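Local coordinates for protein BsaWI endonuclease (Geobacillus stearothermophilus, PDB 4ZSF) that probably cleaves double-stranded DNA as a metal-dependent restriction endonuclease of the PD-(D/E)XK superfamily, captured here bound to DNA in a pre-specific complex, at residues Asp170-Asp175 with Ile205-Gly210. Residues are numbered along the deposited sequence; the frame is centred on the assembly and turned at random.
Sequences DRVTRD and IAMVNG. With nucleotides of chain B.
In the PD-(D/E)XK nuclease fold of BsaWI, Met-207 joins two helices of the nuclease core, 202-209 and 172-184, by reaching onto Val-172 and Thr-173 of the latter, which meets the DNA backbone. The closest CA atoms across the contact, those of Thr-173 and Met-207, are 7.8 Å apart, and the thioether fills the interface between them. Its chain runs out nearly extended as far as SD and then bends (chi3 85°), which lays the terminal methyl on the backbone of the other helix: CE lies 3.5 Å from Thr-173 CA and 3.8 Å from Val-172 O. The sulfur rests beside two methyl groups, 4.0 Å from Val-172 CG2 and 4.1 Å from Thr-173 CG2. These contacts across the segments are van der Waals in character, and both Val-172 and Met-207 are buried.

Thr-173 touches protein and nucleic acid at once. Its chi1 of 68° puts OG1 between the backbone N and the carbonyl carbon, where it donates a weak hydrogen bond of 3.3 Å to OP2 of DG4 of chain B; the methyl CG2 sits between the thioether and that same phosphate oxygen, touching both. The methionine thus packs behind a residue that touches the DNA, although the bond contacts the sugar-phosphate backbone and reads no base.

Around this contact, Tyr-215 also packs on Met-207, whose carbonyl oxygen accepts a hydrogen bond from Arg-176 NH1, a second tie between the helices. Beyond it, Ile-205, Val-208 and Asn-209 carry helix 202-209 onto Ile-235 of strand 235-238, while Asp-175 O binds Gln-163 NE2 and links helix 172-184 to strand 155-165.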
loop_
_atom_site.group_PDB
_atom_site.type_symbol
_atom_site.label_atom_id
_atom_site.label_comp_id
_atom_site.label_asym_id
_atom_site.label_seq_id
_atom_site.Cartn_x
_atom_site.Cartn_y
_atom_site.Cartn_z
ATOM N N ASP A 170 12.510 4.347 -1.642
ATOM C CA ASP A 170 11.452 5.274 -1.281
ATOM C C ASP A 170 10.996 5.106 0.134
ATOM O O ASP A 170 10.648 6.098 0.792
ATOM C CB ASP A 170 10.252 5.102 -2.217
ATOM N N ARG A 171 11.000 3.848 0.593
ATOM C CA ARG A 171 10.446 3.460 1.895
ATOM C C ARG A 171 11.049 4.307 3.022
ATOM O O ARG A 171 10.471 4.431 4.109
ATOM C CB ARG A 171 10.681 1.959 2.159
ATOM N N VAL A 172 12.195 4.920 2.732
ATOM C CA VAL A 172 12.977 5.558 3.761
ATOM C C VAL A 172 12.307 6.827 4.279
ATOM O O VAL A 172 12.524 7.144 5.432
ATOM C CB VAL A 172 14.441 5.866 3.284
ATOM C CG1 VAL A 172 15.148 4.555 2.755
ATOM C CG2 VAL A 172 14.465 6.993 2.254
ATOM N N THR A 173 11.491 7.549 3.490
ATOM C CA THR A 173 10.795 8.706 4.088
ATOM C C THR A 173 9.861 8.229 5.196
ATOM O O THR A 173 9.834 8.835 6.262
ATOM C CB THR A 173 9.965 9.580 3.069
ATOM O OG1 THR A 173 8.852 8.839 2.576
ATOM C CG2 THR A 173 10.806 10.045 1.897
ATOM N N ARG A 174 9.136 7.129 4.975
ATOM C CA ARG A 174 8.263 6.574 6.019
ATOM C C ARG A 174 8.962 5.704 7.116
ATOM O O ARG A 174 8.387 5.486 8.189
ATOM C CB ARG A 174 7.146 5.752 5.360
ATOM N N ASP A 175 10.171 5.202 6.844
ATOM C CA ASP A 175 10.971 4.381 7.793
ATOM C C ASP A 175 11.782 5.209 8.796
ATOM O O ASP A 175 12.187 4.723 9.859
ATOM C CB ASP A 175 11.954 3.495 7.027
ATOM C CG ASP A 175 11.251 2.368 6.248
ATOM O OD1 ASP A 175 10.296 1.752 6.767
ATOM O OD2 ASP A 175 11.675 2.099 5.113
ATOM N N ILE A 205 21.147 11.148 1.614
ATOM C CA ILE A 205 22.266 11.254 2.555
ATOM C C ILE A 205 21.863 12.068 3.797
ATOM O O ILE A 205 22.190 11.689 4.926
ATOM C CB ILE A 205 23.499 11.892 1.872
ATOM C CG1 ILE A 205 24.127 10.886 0.902
ATOM C CG2 ILE A 205 24.555 12.289 2.882
ATOM C CD1 ILE A 205 25.038 11.571 -0.147
ATOM N N ALA A 206 21.119 13.157 3.580
ATOM C CA ALA A 206 20.684 14.038 4.660
ATOM C C ALA A 206 19.670 13.339 5.573
ATOM O O ALA A 206 19.708 13.510 6.798
ATOM C CB ALA A 206 20.091 15.344 4.082
ATOM N N MET A 207 18.781 12.548 4.975
ATOM C CA MET A 207 17.809 11.772 5.751
ATOM C C MET A 207 18.485 10.824 6.717
ATOM O O MET A 207 17.923 10.557 7.795
ATOM C CB MET A 207 16.885 10.936 4.862
ATOM C CG MET A 207 15.906 11.755 4.095
ATOM S SD MET A 207 14.516 10.794 3.456
ATOM C CE MET A 207 13.436 10.811 4.885
ATOM N N VAL A 208 19.652 10.289 6.339
ATOM C CA VAL A 208 20.342 9.335 7.218
ATOM C C VAL A 208 21.166 10.134 8.221
ATOM O O VAL A 208 21.083 9.903 9.428
ATOM C CB VAL A 208 21.262 8.348 6.432
ATOM C CG1 VAL A 208 22.137 7.476 7.362
ATOM C CG2 VAL A 208 20.397 7.512 5.443
ATOM N N ASN A 209 21.979 11.057 7.714
ATOM C CA ASN A 209 23.009 11.687 8.550
ATOM C C ASN A 209 22.551 12.930 9.263
ATOM O O ASN A 209 23.214 13.373 10.221
ATOM C CB ASN A 209 24.256 12.054 7.710
ATOM C CG ASN A 209 25.045 10.831 7.285
ATOM O OD1 ASN A 209 25.066 9.794 7.997
ATOM N ND2 ASN A 209 25.712 10.938 6.126
ATOM N N GLY A 210 21.475 13.551 8.781
ATOM C CA GLY A 210 20.998 14.765 9.418
ATOM C C GLY A 210 21.875 15.950 9.047
ATOM O O GLY A 210 22.641 15.887 8.076
ATOM P P DG B 4 6.885 12.212 0.448
ATOM O OP1 DG B 4 7.472 13.222 1.326
ATOM O OP2 DG B 4 7.403 10.830 0.358
ATOM O "O5'" DG B 4 5.317 12.023 0.793
ATOM C "C5'" DG B 4 4.432 13.108 0.667
ATOM C "C4'" DG B 4 3.099 12.611 0.190
ATOM O "O4'" DG B 4 3.143 12.392 -1.251
ATOM C "C3'" DG B 4 2.652 11.310 0.802
ATOM O "O3'" DG B 4 1.220 11.386 0.938
ATOM C "C2'" DG B 4 3.104 10.263 -0.249
ATOM C "C1'" DG B 4 2.821 11.028 -1.545
ATOM N N9 DG B 4 3.629 10.627 -2.723
ATOM C C8 DG B 4 4.989 10.335 -2.747
ATOM N N7 DG B 4 5.441 10.090 -3.967
ATOM C C5 DG B 4 4.337 10.213 -4.771
ATOM C C6 DG B 4 4.216 10.030 -6.172
ATOM O O6 DG B 4 5.116 9.750 -6.985
ATOM N N1 DG B 4 2.916 10.293 -6.626
ATOM C C2 DG B 4 1.854 10.603 -5.778
ATOM N N2 DG B 4 0.660 10.784 -6.357
ATOM N N3 DG B 4 1.979 10.810 -4.479
ATOM C C4 DG B 4 3.222 10.578 -4.033
#